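Local coordinates for cell division GTPase FtsZ, diverged (Clostridium botulinum C, PDB 3V3T), which belongs to the tubulin/FtsZ superfamily as a diverged, TubZ-like member, combining a Rossmann-like GTPase domain with a tubulin-type C-terminal domain, at residues A132-I143 and M297-R308. The protein carries 1 engineered substitution. Residues are numbered along the deposited sequence; the frame is centred on the assembly and turned at random. Where two conformers were deposited one is given.
Sequences ATEDIDEHMNAI and MNEIIEDKMKQR
I301 is a knob in a hole: its side chain is surrounded by I136, H139, M140 and I143, four residues on one side of helix 136-152, part of the tubulin/FtsZ GTPase domain. The knob belongs to helix 291-306, the last helix modelled in the chain, which follows the final sheet strand and runs nearly antiparallel to helix 136-152, at 152° between the short axes. A branched isoleucine suits the site because its longer arm fills the hole, CG1 lying 3.6 Å from H139 CB and CD1 between M140 CG and I143 CG1, while CG2 lies loosely beside CG2 of I136.

On one flank, M297 runs past H139 and A142 to I143. Its CG meets the histidine ring at the edge, SD rests 3.7 Å from CB of A142, and a bend at the last torsion (chi3 -56°) swings CE against CD1 of I143, 3.5 Å away. The small alanine leaves room for the sulfur, and the flexible thioether follows the surface; P130 also touches A142 and M297. I300 CG2 lies over one face of the H139 ring, offset toward the rim, in a CH-pi contact 3.8 Å from the centroid. ND1 helps to fix the ring's rotation by donating to D135 O (3.1 Å), which is tilted somewhat from the ring plane and also accepts the backbone N-H of H139.

Near the last modelled residues, the aliphatic part of K304 lies alongside I136, the two side chains running opposite ways, CB against CG1, and I136 CD1 extends to CD of R308. The long lysine can thus cover an apolar neighbour and still deliver its amine to the turn before helix 136-152. There D135 OD1 forms a long salt bridge with it, T133 O accepts a weak hydrogen bond, and K304 NZ donates to E134 O at 2.8 Å, standing above the carbonyl plane (49° out of it).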
# COMPACT_ATOMS: atom_id res chain seq x y z
N ALA A 132 -12.01 3.05 -13.70
CA ALA A 132 -13.41 2.89 -14.13
C ALA A 132 -13.59 2.37 -15.56
O ALA A 132 -14.61 1.76 -15.88
CB ALA A 132 -14.17 4.21 -13.96
N THR A 133 -12.61 2.63 -16.42
CA THR A 133 -12.73 2.22 -17.82
C THR A 133 -12.40 0.74 -18.04
O THR A 133 -12.72 0.19 -19.08
CB THR A 133 -11.84 3.06 -18.75
OG1 THR A 133 -10.48 3.02 -18.30
CG2 THR A 133 -12.33 4.51 -18.80
N GLU A 134 -11.76 0.11 -17.06
CA GLU A 134 -11.44 -1.30 -17.20
C GLU A 134 -12.73 -2.07 -17.32
O GLU A 134 -13.81 -1.55 -17.00
CB GLU A 134 -10.61 -1.80 -16.00
CG GLU A 134 -9.30 -1.05 -15.79
CD GLU A 134 -8.40 -1.08 -17.01
OE1 GLU A 134 -7.59 -2.03 -17.13
OE2 GLU A 134 -8.50 -0.17 -17.86
N ASP A 135 -12.64 -3.32 -17.76
CA ASP A 135 -13.84 -4.13 -17.98
C ASP A 135 -14.31 -4.95 -16.79
O ASP A 135 -13.73 -4.88 -15.70
CB ASP A 135 -13.64 -5.02 -19.20
CG ASP A 135 -13.69 -4.25 -20.49
OD1 ASP A 135 -14.69 -3.53 -20.69
OD2 ASP A 135 -12.73 -4.34 -21.27
N ILE A 136 -15.35 -5.74 -17.01
CA ILE A 136 -16.02 -6.51 -15.96
C ILE A 136 -15.13 -7.46 -15.15
O ILE A 136 -15.09 -7.37 -13.93
CB ILE A 136 -17.18 -7.31 -16.56
CG1 ILE A 136 -18.02 -6.40 -17.45
CG2 ILE A 136 -18.02 -7.95 -15.47
CD1 ILE A 136 -19.18 -7.11 -18.10
N ASP A 137 -14.44 -8.37 -15.82
CA ASP A 137 -13.58 -9.32 -15.12
C ASP A 137 -12.56 -8.63 -14.22
O ASP A 137 -12.22 -9.13 -13.13
CB ASP A 137 -12.83 -10.21 -16.12
CG ASP A 137 -13.73 -11.23 -16.78
OD1 ASP A 137 -14.88 -11.41 -16.33
OD2 ASP A 137 -13.28 -11.86 -17.76
N GLU A 138 -12.06 -7.49 -14.69
CA GLU A 138 -11.09 -6.73 -13.95
C GLU A 138 -11.71 -6.27 -12.62
O GLU A 138 -11.16 -6.52 -11.55
CB GLU A 138 -10.61 -5.53 -14.78
CG GLU A 138 -9.78 -5.92 -16.01
CD GLU A 138 -10.61 -6.34 -17.22
OE1 GLU A 138 -11.82 -6.65 -17.07
OE2 GLU A 138 -10.05 -6.35 -18.34
N HIS A 139 -12.86 -5.62 -12.71
CA HIS A 139 -13.56 -5.16 -11.52
C HIS A 139 -13.97 -6.35 -10.65
O HIS A 139 -13.91 -6.28 -9.43
CB HIS A 139 -14.75 -4.28 -11.89
CG HIS A 139 -14.36 -2.92 -12.37
ND1 HIS A 139 -14.19 -2.62 -13.70
CD2 HIS A 139 -14.07 -1.78 -11.69
CE1 HIS A 139 -13.83 -1.35 -13.83
NE2 HIS A 139 -13.74 -0.82 -12.62
N MET A 140 -14.38 -7.44 -11.28
CA MET A 140 -14.79 -8.59 -10.49
C MET A 140 -13.63 -9.15 -9.69
O MET A 140 -13.82 -9.54 -8.53
CB MET A 140 -15.42 -9.67 -11.38
CG MET A 140 -16.82 -9.30 -11.85
SD MET A 140 -17.64 -10.66 -12.74
CE MET A 140 -17.98 -11.79 -11.40
N ASN A 141 -12.44 -9.19 -10.29
CA ASN A 141 -11.24 -9.62 -9.56
C ASN A 141 -10.92 -8.71 -8.39
O ASN A 141 -10.58 -9.19 -7.31
CB ASN A 141 -10.01 -9.69 -10.46
CG ASN A 141 -10.03 -10.87 -11.39
OD1 ASN A 141 -10.87 -11.77 -11.26
ND2 ASN A 141 -9.10 -10.89 -12.35
N ALA A 142 -10.99 -7.41 -8.62
CA ALA A 142 -10.65 -6.42 -7.60
C ALA A 142 -11.60 -6.52 -6.40
O ALA A 142 -11.17 -6.49 -5.25
CB ALA A 142 -10.67 -5.01 -8.20
N ILE A 143 -12.89 -6.65 -6.69
CA ILE A 143 -13.90 -6.84 -5.67
C ILE A 143 -13.64 -8.13 -4.89
O ILE A 143 -13.64 -8.13 -3.66
CB ILE A 143 -15.29 -6.93 -6.31
CG1 ILE A 143 -15.77 -5.54 -6.72
CG2 ILE A 143 -16.28 -7.52 -5.35
CD1 ILE A 143 -16.14 -4.69 -5.53
N MET A 297 -17.08 0.08 -7.46
CA MET A 297 -16.80 -0.86 -8.54
C MET A 297 -18.03 -1.71 -8.88
O MET A 297 -18.22 -2.11 -10.02
CB MET A 297 -15.60 -1.74 -8.21
CG MET A 297 -14.29 -0.99 -8.16
SD MET A 297 -12.87 -2.09 -7.91
CE MET A 297 -13.30 -2.93 -6.40
N ASN A 298 -18.88 -1.96 -7.88
CA ASN A 298 -20.13 -2.68 -8.13
C ASN A 298 -21.03 -1.95 -9.10
O ASN A 298 -21.67 -2.57 -9.95
CB ASN A 298 -20.87 -2.97 -6.82
CG ASN A 298 -20.26 -4.12 -6.07
OD1 ASN A 298 -20.13 -5.22 -6.60
ND2 ASN A 298 -19.85 -3.87 -4.82
N GLU A 299 -21.06 -0.62 -9.00
CA GLU A 299 -21.85 0.18 -9.91
C GLU A 299 -21.29 0.11 -11.33
O GLU A 299 -22.04 0.15 -12.31
CB GLU A 299 -21.92 1.63 -9.44
CG GLU A 299 -23.05 2.44 -10.05
CD GLU A 299 -23.45 3.62 -9.20
OE1 GLU A 299 -22.71 3.95 -8.24
OE2 GLU A 299 -24.52 4.22 -9.47
N ILE A 300 -19.97 0.01 -11.45
CA ILE A 300 -19.33 -0.13 -12.75
C ILE A 300 -19.70 -1.47 -13.37
O ILE A 300 -20.03 -1.56 -14.55
CB ILE A 300 -17.80 -0.07 -12.64
CG1 ILE A 300 -17.34 1.20 -11.91
CG2 ILE A 300 -17.17 -0.20 -14.02
CD1 ILE A 300 -17.79 2.47 -12.57
N ILE A 301 -19.64 -2.51 -12.56
CA ILE A 301 -19.97 -3.86 -13.01
C ILE A 301 -21.41 -3.93 -13.49
O ILE A 301 -21.69 -4.46 -14.56
CB ILE A 301 -19.73 -4.89 -11.89
CG1 ILE A 301 -18.23 -5.04 -11.64
CG2 ILE A 301 -20.36 -6.23 -12.23
CD1 ILE A 301 -17.89 -5.63 -10.30
N GLU A 302 -22.33 -3.38 -12.70
CA GLU A 302 -23.74 -3.33 -13.08
C GLU A 302 -23.93 -2.68 -14.45
O GLU A 302 -24.64 -3.21 -15.31
CB GLU A 302 -24.57 -2.56 -12.05
CG GLU A 302 -24.75 -3.23 -10.70
CD GLU A 302 -25.57 -2.37 -9.74
OE1 GLU A 302 -26.71 -2.01 -10.10
OE2 GLU A 302 -25.06 -2.06 -8.64
N ASP A 303 -23.30 -1.52 -14.64
CA ASP A 303 -23.46 -0.75 -15.87
C ASP A 303 -22.84 -1.43 -17.09
O ASP A 303 -23.41 -1.38 -18.19
CB ASP A 303 -22.90 0.66 -15.69
CG ASP A 303 -23.57 1.40 -14.57
OD1 ASP A 303 -24.73 1.06 -14.24
OD2 ASP A 303 -22.94 2.32 -14.00
N LYS A 304 -21.70 -2.08 -16.90
CA LYS A 304 -21.05 -2.80 -17.99
C LYS A 304 -21.79 -4.10 -18.33
O LYS A 304 -21.71 -4.59 -19.46
CB LYS A 304 -19.58 -3.08 -17.67
CG LYS A 304 -18.64 -2.00 -18.19
CD LYS A 304 -17.56 -1.65 -17.17
CE LYS A 304 -16.79 -0.40 -17.58
NZ LYS A 304 -15.88 -0.67 -18.72
N MET A 305 -22.50 -4.64 -17.35
CA MET A 305 -23.33 -5.83 -17.57
C MET A 305 -24.59 -5.47 -18.32
O MET A 305 -25.10 -6.24 -19.14
CB MET A 305 -23.69 -6.49 -16.24
CG MET A 305 -22.66 -7.47 -15.73
SD MET A 305 -23.24 -8.28 -14.23
CE MET A 305 -21.78 -9.20 -13.75
N LYS A 306 -25.12 -4.29 -18.01
CA LYS A 306 -26.27 -3.76 -18.71
C LYS A 306 -25.95 -3.71 -20.20
O LYS A 306 -26.75 -4.16 -21.03
CB LYS A 306 -26.60 -2.36 -18.18
CG LYS A 306 -28.00 -1.88 -18.53
CD LYS A 306 -28.41 -0.69 -17.68
CE LYS A 306 -29.82 -0.25 -18.03
NZ LYS A 306 -30.28 0.90 -17.21
N GLN A 307 -24.77 -3.21 -20.53
CA GLN A 307 -24.30 -3.15 -21.92
C GLN A 307 -24.29 -4.52 -22.61
O GLN A 307 -24.22 -4.59 -23.84
CB GLN A 307 -22.91 -2.51 -22.00
CG GLN A 307 -22.87 -1.00 -21.78
CD GLN A 307 -21.45 -0.43 -21.84
OE1 GLN A 307 -20.50 -1.05 -21.36
NE2 GLN A 307 -21.32 0.75 -22.43
N ARG A 308 -24.36 -5.60 -21.84
CA ARG A 308 -24.29 -6.94 -22.44
C ARG A 308 -25.60 -7.72 -22.34
O ARG A 308 -26.69 -7.15 -22.41
CB ARG A 308 -23.15 -7.74 -21.81
CG ARG A 308 -21.85 -6.95 -21.63
CD ARG A 308 -20.72 -7.79 -21.03
NE ARG A 308 -19.94 -8.48 -22.06
CZ ARG A 308 -19.78 -9.80 -22.12
NH1 ARG A 308 -20.31 -10.59 -21.21
NH2 ARG A 308 -19.06 -10.32 -23.10